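Local coordinates for penicillin-binding protein 1A (PDB 5CXW), which builds the mycobacterial cell wall by polymerising glycan strands and cross-linking their peptides, the latter through the penicillin-sensitive transpeptidase domain that forms this chain, at residues R157-L160 against G165-A168; Q234-A239 against V243-S248; H280-G285 against T351-L356. One frame throughout, in Å; residues are numbered along the deposited sequence.

Contact 1 of 3, residues R157-L160 against G165-A168; sequences RLML and GPQA
Met159 and Pro166 meet across a tight helix-to-helix connection: helix 152-161 ends, a few residues turn the chain, and helix 165-176 sets off with Pro166 in its first turn. Both helices belong to the penicillin-binding transpeptidase domain. The two side chains cross at about a right angle, the thioether passing over the CA and CB side of the proline instead of running alongside its ring. Met159 SD lies 3.9 Å from Pro166 CB and just as far from Pro166 CA, while Met159 CG stands 3.9 Å from Pro166 N. The evidence for how it gets there is in the torsions: CG is anti to the backbone N (chi1 165°) and chi2 is also extended, which carries the sulfur outward, and the bend at chi3 (73°) then folds the terminal methyl CE back from Pro166. All these separations are at van der Waals range, and no hydrogen bond joins the two segments. Outside them, Met159 also touches Asn200 and Pro166 touches Ile202, so one loop packs against both partners. Gly165 has a positive phi, a backbone shape readily adopted by glycine, and Pro166 follows with ordinary helical angles. Within the second segment, Ala168 N bonds to Gly165 O at 3.0 Å, an early bond of the new helix. The contact lies away from the active site; the Met159 side chain is about 13 Å from the bound penicillin V ligand. The backbones also meet: Gly165 CA points its hydrogen at Met159 O, 3.4 Å away and nearly straight, with 167° at the hydrogen.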
loop_
_atom_site.group_PDB
_atom_site.type_symbol
_atom_site.label_atom_id
_atom_site.label_comp_id
_atom_site.label_asym_id
_atom_site.label_seq_id
_atom_site.Cartn_x
_atom_site.Cartn_y
_atom_site.Cartn_z
ATOM N N ARG A 157 17.070 -3.217 -12.877
ATOM C CA ARG A 157 17.539 -4.329 -13.667
ATOM C C ARG A 157 16.520 -5.479 -13.676
ATOM O O ARG A 157 16.385 -6.184 -14.703
ATOM C CB ARG A 157 18.908 -4.858 -13.197
ATOM C CG ARG A 157 20.066 -3.922 -13.399
ATOM C CD ARG A 157 21.375 -4.651 -13.165
ATOM N NE ARG A 157 22.536 -3.808 -13.549
ATOM C CZ ARG A 157 23.106 -2.883 -12.749
ATOM N NH1 ARG A 157 22.761 -2.739 -11.502
ATOM N NH2 ARG A 157 24.103 -2.122 -13.230
ATOM N N LEU A 158 15.876 -5.740 -12.547
ATOM C CA LEU A 158 14.899 -6.795 -12.526
ATOM C C LEU A 158 13.729 -6.469 -13.485
ATOM O O LEU A 158 13.302 -7.342 -14.279
ATOM C CB LEU A 158 14.356 -7.012 -11.150
ATOM C CG LEU A 158 13.308 -8.102 -11.025
ATOM C CD1 LEU A 158 13.778 -9.489 -11.451
ATOM C CD2 LEU A 158 12.784 -8.123 -9.590
ATOM N N MET A 159 13.242 -5.242 -13.420
ATOM C CA MET A 159 12.171 -4.811 -14.341
ATOM C C MET A 159 12.606 -4.964 -15.784
ATOM O O MET A 159 11.812 -5.432 -16.613
ATOM C CB MET A 159 11.771 -3.366 -14.048
ATOM C CG MET A 159 10.937 -2.710 -15.158
ATOM S SD MET A 159 10.623 -1.018 -14.769
ATOM C CE MET A 159 12.287 -0.343 -15.059
ATOM N N LEU A 160 13.829 -4.566 -16.131
ATOM C CA LEU A 160 14.275 -4.684 -17.508
ATOM C C LEU A 160 14.391 -6.136 -17.996
ATOM O O LEU A 160 14.244 -6.408 -19.214
ATOM C CB LEU A 160 15.546 -3.906 -17.730
ATOM C CG LEU A 160 15.411 -2.410 -17.556
ATOM C CD1 LEU A 160 16.817 -1.830 -17.601
ATOM C CD2 LEU A 160 14.483 -1.728 -18.521
ATOM N N GLY A 165 8.779 -5.660 -19.575
ATOM C CA GLY A 165 9.440 -4.538 -18.904
ATOM C C GLY A 165 8.469 -3.771 -17.998
ATOM O O GLY A 165 7.789 -4.353 -17.169
ATOM N N PRO A 166 8.426 -2.442 -18.107
ATOM C CA PRO A 166 7.593 -1.702 -17.167
ATOM C C PRO A 166 6.099 -2.031 -17.313
ATOM O O PRO A 166 5.352 -2.002 -16.320
ATOM C CB PRO A 166 7.896 -0.226 -17.475
ATOM C CG PRO A 166 8.530 -0.255 -18.813
ATOM C CD PRO A 166 9.255 -1.572 -18.947
ATOM N N GLN A 167 5.662 -2.439 -18.514
ATOM C CA GLN A 167 4.282 -2.871 -18.679
ATOM C C GLN A 167 3.965 -4.089 -17.821
ATOM O O GLN A 167 2.848 -4.236 -17.288
ATOM C CB GLN A 167 3.957 -3.206 -20.133
ATOM C CG GLN A 167 2.482 -3.504 -20.414
ATOM C CD GLN A 167 1.600 -2.291 -20.200
ATOM O OE1 GLN A 167 1.702 -1.269 -20.914
ATOM N NE2 GLN A 167 0.762 -2.353 -19.177
ATOM N N ALA A 168 4.934 -4.967 -17.632
ATOM C CA ALA A 168 4.670 -6.172 -16.791
ATOM C C ALA A 168 4.532 -5.794 -15.342
ATOM O O ALA A 168 3.765 -6.448 -14.629
ATOM C CB ALA A 168 5.768 -7.189 -16.909
#

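Contact 2 of 3, residues Q234-A239 against V243-S248; sequences QKVVSA and VLFDAS
Val236 O takes two backbone donors from the opposite strand, Leu244 N at 2.8 Å and Phe245 N at 3.2 Å; the second bond is the more bent, at 148° against 164°. Two consecutive residues facing one define a classic beta bulge, and the pairing shifts by one residue there. Val236 N gives its hydrogen to Phe245 O at 2.8 Å, completing the hydrogen-bonded pair. Beyond it, Ala247 N donates almost straight to Gln234 O at 2.8 Å.

Polar side chains gather at this end. Asp246 OD1 accepts from Ser248 N and Ser248 OG, both reaching it from the same face of the carboxylate plane; the backbone bond makes an Asx turn. A water donates to the same oxygen at 2.7 Å and accepts from Gln234 NE2 at 2.8 Å, linking two side chains that do not bond directly. The bend at chi2 (61°) turns the Gln234 amide back toward the neighbouring strand. Lys235, fully extended, runs its CD and CE past Asp246 OD2, but NZ stays 4.2 Å from that oxygen, beyond a salt bridge, though opposite charges probably attract weakly.

On the face opposite Lys235 and Asp246, Val236 packs on Phe245 CB and on Leu15 and Phe19 of helix 2-19. The two strands form a bulged antiparallel beta hairpin, and pairing of 233-237 with strand 32-35 makes it part of a three-stranded sheet.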
loop_
_atom_site.group_PDB
_atom_site.type_symbol
_atom_site.label_atom_id
_atom_site.label_comp_id
_atom_site.label_asym_id
_atom_site.label_seq_id
_atom_site.Cartn_x
_atom_site.Cartn_y
_atom_site.Cartn_z
ATOM N N GLN A 234 -21.288 -2.753 4.722
ATOM C CA GLN A 234 -21.521 -4.117 5.171
ATOM C C GLN A 234 -22.980 -4.533 5.006
ATOM O O GLN A 234 -23.268 -5.658 4.598
ATOM C CB GLN A 234 -21.110 -4.258 6.636
ATOM C CG GLN A 234 -21.299 -5.635 7.265
ATOM C CD GLN A 234 -20.478 -6.690 6.536
ATOM O OE1 GLN A 234 -19.339 -6.438 6.068
ATOM N NE2 GLN A 234 -21.036 -7.865 6.412
ATOM N N LYS A 235 -23.904 -3.638 5.321
ATOM C CA LYS A 235 -25.333 -4.035 5.307
ATOM C C LYS A 235 -26.168 -2.789 5.166
ATOM O O LYS A 235 -25.766 -1.690 5.591
ATOM C CB LYS A 235 -25.672 -4.806 6.575
ATOM C CG LYS A 235 -27.084 -5.388 6.585
ATOM C CD LYS A 235 -27.265 -6.316 7.786
ATOM C CE LYS A 235 -28.629 -6.953 7.864
ATOM N NZ LYS A 235 -28.824 -7.588 9.193
ATOM N N VAL A 236 -27.317 -2.925 4.490
ATOM C CA VAL A 236 -28.247 -1.795 4.357
ATOM C C VAL A 236 -29.652 -2.333 4.597
ATOM O O VAL A 236 -30.021 -3.337 3.995
ATOM C CB VAL A 236 -28.203 -1.205 2.934
ATOM C CG1 VAL A 236 -29.133 0.004 2.830
ATOM C CG2 VAL A 236 -26.779 -0.760 2.583
ATOM N N VAL A 237 -30.377 -1.655 5.501
ATOM C CA VAL A 237 -31.771 -2.077 5.833
ATOM C C VAL A 237 -32.590 -0.816 5.709
ATOM O O VAL A 237 -32.156 0.281 6.168
ATOM C CB VAL A 237 -31.875 -2.630 7.251
ATOM C CG1 VAL A 237 -33.303 -3.145 7.538
ATOM C CG2 VAL A 237 -30.890 -3.765 7.471
ATOM N N SER A 238 -33.804 -0.962 5.172
ATOM C CA SER A 238 -34.669 0.197 5.101
ATOM C C SER A 238 -35.060 0.708 6.482
ATOM O O SER A 238 -35.028 0.009 7.482
ATOM C CB SER A 238 -35.927 -0.108 4.276
ATOM O OG SER A 238 -36.840 -0.811 5.075
ATOM N N ALA A 239 -35.547 1.939 6.502
ATOM C CA ALA A 239 -35.976 2.557 7.719
ATOM C C ALA A 239 -37.086 1.725 8.381
ATOM O O ALA A 239 -37.188 1.626 9.613
ATOM C CB ALA A 239 -36.501 3.954 7.409
ATOM N N VAL A 243 -34.312 -5.687 4.669
ATOM C CA VAL A 243 -32.941 -5.812 4.236
ATOM C C VAL A 243 -32.820 -5.570 2.739
ATOM O O VAL A 243 -33.520 -6.201 1.947
ATOM C CB VAL A 243 -32.298 -7.173 4.588
ATOM C CG1 VAL A 243 -30.833 -7.155 4.164
ATOM C CG2 VAL A 243 -32.414 -7.418 6.111
ATOM N N LEU A 244 -31.926 -4.668 2.362
ATOM C CA LEU A 244 -31.701 -4.298 0.967
ATOM C C LEU A 244 -30.350 -4.767 0.423
ATOM O O LEU A 244 -30.169 -4.835 -0.798
ATOM C CB LEU A 244 -31.744 -2.798 0.826
ATOM C CG LEU A 244 -33.028 -2.123 1.252
ATOM C CD1 LEU A 244 -32.876 -0.643 0.980
ATOM C CD2 LEU A 244 -34.163 -2.699 0.459
ATOM N N PHE A 245 -29.383 -4.963 1.314
ATOM C CA PHE A 245 -28.041 -5.391 0.914
ATOM C C PHE A 245 -27.369 -5.980 2.142
ATOM O O PHE A 245 -27.480 -5.422 3.245
ATOM C CB PHE A 245 -27.219 -4.230 0.389
ATOM C CG PHE A 245 -25.749 -4.580 0.174
ATOM C CD1 PHE A 245 -25.354 -5.320 -0.953
ATOM C CD2 PHE A 245 -24.767 -4.223 1.138
ATOM C CE1 PHE A 245 -24.004 -5.667 -1.123
ATOM C CE2 PHE A 245 -23.417 -4.554 0.959
ATOM C CZ PHE A 245 -23.045 -5.276 -0.180
ATOM N N ASP A 246 -26.672 -7.088 1.959
ATOM C CA ASP A 246 -25.879 -7.655 3.056
ATOM C C ASP A 246 -24.652 -8.287 2.451
ATOM O O ASP A 246 -24.784 -9.262 1.719
ATOM C CB ASP A 246 -26.694 -8.719 3.810
ATOM C CG ASP A 246 -26.039 -9.146 5.125
ATOM O OD1 ASP A 246 -24.805 -9.059 5.272
ATOM O OD2 ASP A 246 -26.777 -9.524 6.032
ATOM N N ALA A 247 -23.468 -7.745 2.739
ATOM C CA ALA A 247 -22.218 -8.343 2.245
ATOM C C ALA A 247 -21.953 -9.745 2.780
ATOM O O ALA A 247 -21.182 -10.457 2.199
ATOM C CB ALA A 247 -21.019 -7.447 2.524
ATOM N N SER A 248 -22.585 -10.163 3.874
ATOM C CA SER A 248 -22.322 -11.489 4.423
ATOM C C SER A 248 -23.107 -12.611 3.732
ATOM O O SER A 248 -23.024 -13.743 4.195
ATOM C CB SER A 248 -22.645 -11.523 5.920
ATOM O OG SER A 248 -24.044 -11.681 6.132
HETATM O O HOH W 1 -23.537 -8.254 7.556
#

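Contact 3 of 3, residues H280-G285 against T351-L356; sequences HNLAGG and TMDGAL
Asp353 reaches out from helix 343-356 and takes the backbone N-H of Ala283, whose loop runs past the helix. Ala283 N to Asp353 OD1 measures 2.7 Å with 165° at the hydrogen, a short and nearly straight bond. The donor comes to the syn side of OD1, 29° out of the carboxylate plane. Asp353 has CG anti to its carbonyl carbon (chi1 -77°), which swings the carboxylate off the helix toward the loop. OD1 has a second donor in a water 2.8 Å away, and the same water donates to Ala283 O at 2.9 Å; the peptide groups on both sides of Ala283 CA are thus tied to one oxygen, one directly and one through solvent. The other oxygen, OD2, forms a salt bridge with Lys349 one turn earlier in the helix. Lys349 also bonds to Asn281 O, so its ammonium group joins helix and loop a second time and probably helps keep the carboxylate ionised.

Against this polar grip lies an apolar one. Leu282 and Met352 cross obliquely, and the touching is done by the leucine methyls: Leu282 CD2 is 3.7 Å from Met352 CB, with CD1 a little farther off. Leu282 has CG anti to its carbonyl carbon, and with CD1 anti to CA the other methyl, CD2, is the one that comes closer to Met352. Leu282 CB and CD2 also rest against Asp353 OD1. Bends at chi2 and chi3 coil the Met352 side chain, which packs on Thr312, Leu315 and Thr317, all of the five-stranded sheet. The contact therefore joins the loop before strand 289-296 to the last helix of the modelled chain, where that helix lies against the central antiparallel sheet characteristic of the penicillin-binding protein and serine beta-lactamase fold.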
loop_
_atom_site.group_PDB
_atom_site.type_symbol
_atom_site.label_atom_id
_atom_site.label_comp_id
_atom_site.label_asym_id
_atom_site.label_seq_id
_atom_site.Cartn_x
_atom_site.Cartn_y
_atom_site.Cartn_z
ATOM N N HIS A 280 10.552 -1.867 13.453
ATOM C CA HIS A 280 9.130 -1.689 13.559
ATOM C C HIS A 280 8.340 -2.984 13.481
ATOM O O HIS A 280 7.188 -3.009 13.031
ATOM C CB HIS A 280 8.645 -0.693 12.500
ATOM C CG HIS A 280 8.930 0.711 12.857
ATOM N ND1 HIS A 280 10.069 1.362 12.422
ATOM C CD2 HIS A 280 8.195 1.623 13.545
ATOM C CE1 HIS A 280 10.039 2.609 12.882
ATOM N NE2 HIS A 280 8.928 2.775 13.594
ATOM N N ASN A 281 8.950 -4.057 13.978
ATOM C CA ASN A 281 8.248 -5.374 14.202
ATOM C C ASN A 281 6.998 -5.087 15.045
ATOM O O ASN A 281 7.054 -4.283 15.996
ATOM C CB ASN A 281 9.101 -6.327 15.069
ATOM C CG ASN A 281 10.575 -6.425 14.666
ATOM O OD1 ASN A 281 11.015 -7.513 14.085
ATOM N ND2 ASN A 281 11.412 -5.354 15.036
ATOM N N LEU A 282 5.902 -5.786 14.739
ATOM C CA LEU A 282 4.664 -5.619 15.471
ATOM C C LEU A 282 4.835 -6.191 16.884
ATOM O O LEU A 282 5.728 -7.053 17.160
ATOM C CB LEU A 282 3.515 -6.337 14.748
ATOM C CG LEU A 282 3.200 -5.761 13.347
ATOM C CD1 LEU A 282 1.976 -6.422 12.748
ATOM C CD2 LEU A 282 3.012 -4.242 13.423
ATOM N N ALA A 283 3.989 -5.710 17.786
ATOM C CA ALA A 283 4.065 -6.121 19.171
ATOM C C ALA A 283 3.799 -7.622 19.412
ATOM O O ALA A 283 3.073 -8.269 18.669
ATOM C CB ALA A 283 3.132 -5.274 19.998
ATOM N N GLY A 284 4.396 -8.153 20.477
ATOM C CA GLY A 284 4.073 -9.486 20.970
ATOM C C GLY A 284 4.526 -10.603 20.044
ATOM O O GLY A 284 3.920 -11.678 20.026
ATOM N N GLY A 285 5.597 -10.342 19.284
ATOM C CA GLY A 285 6.134 -11.306 18.329
ATOM C C GLY A 285 5.294 -11.567 17.112
ATOM O O GLY A 285 5.435 -12.588 16.435
ATOM N N THR A 351 -0.952 1.464 14.427
ATOM C CA THR A 351 -2.292 1.146 13.920
ATOM C C THR A 351 -2.490 -0.367 13.916
ATOM O O THR A 351 -3.540 -0.892 14.346
ATOM C CB THR A 351 -2.441 1.703 12.499
ATOM O OG1 THR A 351 -2.340 3.156 12.518
ATOM C CG2 THR A 351 -3.842 1.314 11.928
ATOM N N MET A 352 -1.476 -1.081 13.405
ATOM C CA MET A 352 -1.573 -2.554 13.310
ATOM C C MET A 352 -1.685 -3.198 14.704
ATOM O O MET A 352 -2.581 -4.006 14.949
ATOM C CB MET A 352 -0.423 -3.148 12.518
ATOM C CG MET A 352 -0.536 -2.844 11.012
ATOM S SD MET A 352 -1.815 -3.800 10.185
ATOM C CE MET A 352 -0.980 -5.362 9.856
ATOM N N ASP A 353 -0.799 -2.791 15.595
ATOM C CA ASP A 353 -0.754 -3.326 16.970
ATOM C C ASP A 353 -2.121 -3.083 17.653
ATOM O O ASP A 353 -2.719 -3.980 18.262
ATOM C CB ASP A 353 0.366 -2.654 17.786
ATOM C CG ASP A 353 1.770 -3.173 17.447
ATOM O OD1 ASP A 353 1.880 -4.294 16.875
ATOM O OD2 ASP A 353 2.740 -2.507 17.870
ATOM N N GLY A 354 -2.617 -1.852 17.543
ATOM C CA GLY A 354 -3.907 -1.523 18.103
ATOM C C GLY A 354 -5.091 -2.270 17.511
ATOM O O GLY A 354 -6.005 -2.687 18.240
ATOM N N ALA A 355 -5.122 -2.370 16.178
ATOM C CA ALA A 355 -6.230 -2.990 15.494
ATOM C C ALA A 355 -6.283 -4.467 15.768
ATOM O O ALA A 355 -7.382 -5.031 15.832
ATOM C CB ALA A 355 -6.114 -2.747 13.993
ATOM N N LEU A 356 -5.130 -5.101 15.965
ATOM C CA LEU A 356 -5.034 -6.552 16.122
ATOM C C LEU A 356 -4.898 -7.005 17.599
ATOM O O LEU A 356 -4.897 -8.216 17.881
ATOM C CB LEU A 356 -3.830 -7.056 15.355
ATOM C CG LEU A 356 -3.926 -6.810 13.848
ATOM C CD1 LEU A 356 -2.694 -7.351 13.170
ATOM C CD2 LEU A 356 -5.159 -7.518 13.329
HETATM O O HOH W 2 0.913 -6.901 17.322
#

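The three contacts follow one another along the chain, each closing before the next opens, and none touches another. Contact 1 lies on the opposite side of the chain's centre from both others, 44 Å from contact 2 and 34 Å from contact 3, centre to centre; contacts 2 and 3 are 32 Å apart. They share no helix, strand or sheet. Contact 1 joins two consecutive helices, contact 2 two strands of the three-stranded sheet, and contact 3 alone links parts far apart in sequence, with 65 residues between its segments, including strands 289-296, 303-312 and 315-323. Contacts 1 and 2 are thus local connections, whereas contact 3 ties a loop to the helix packed on the five-stranded sheet.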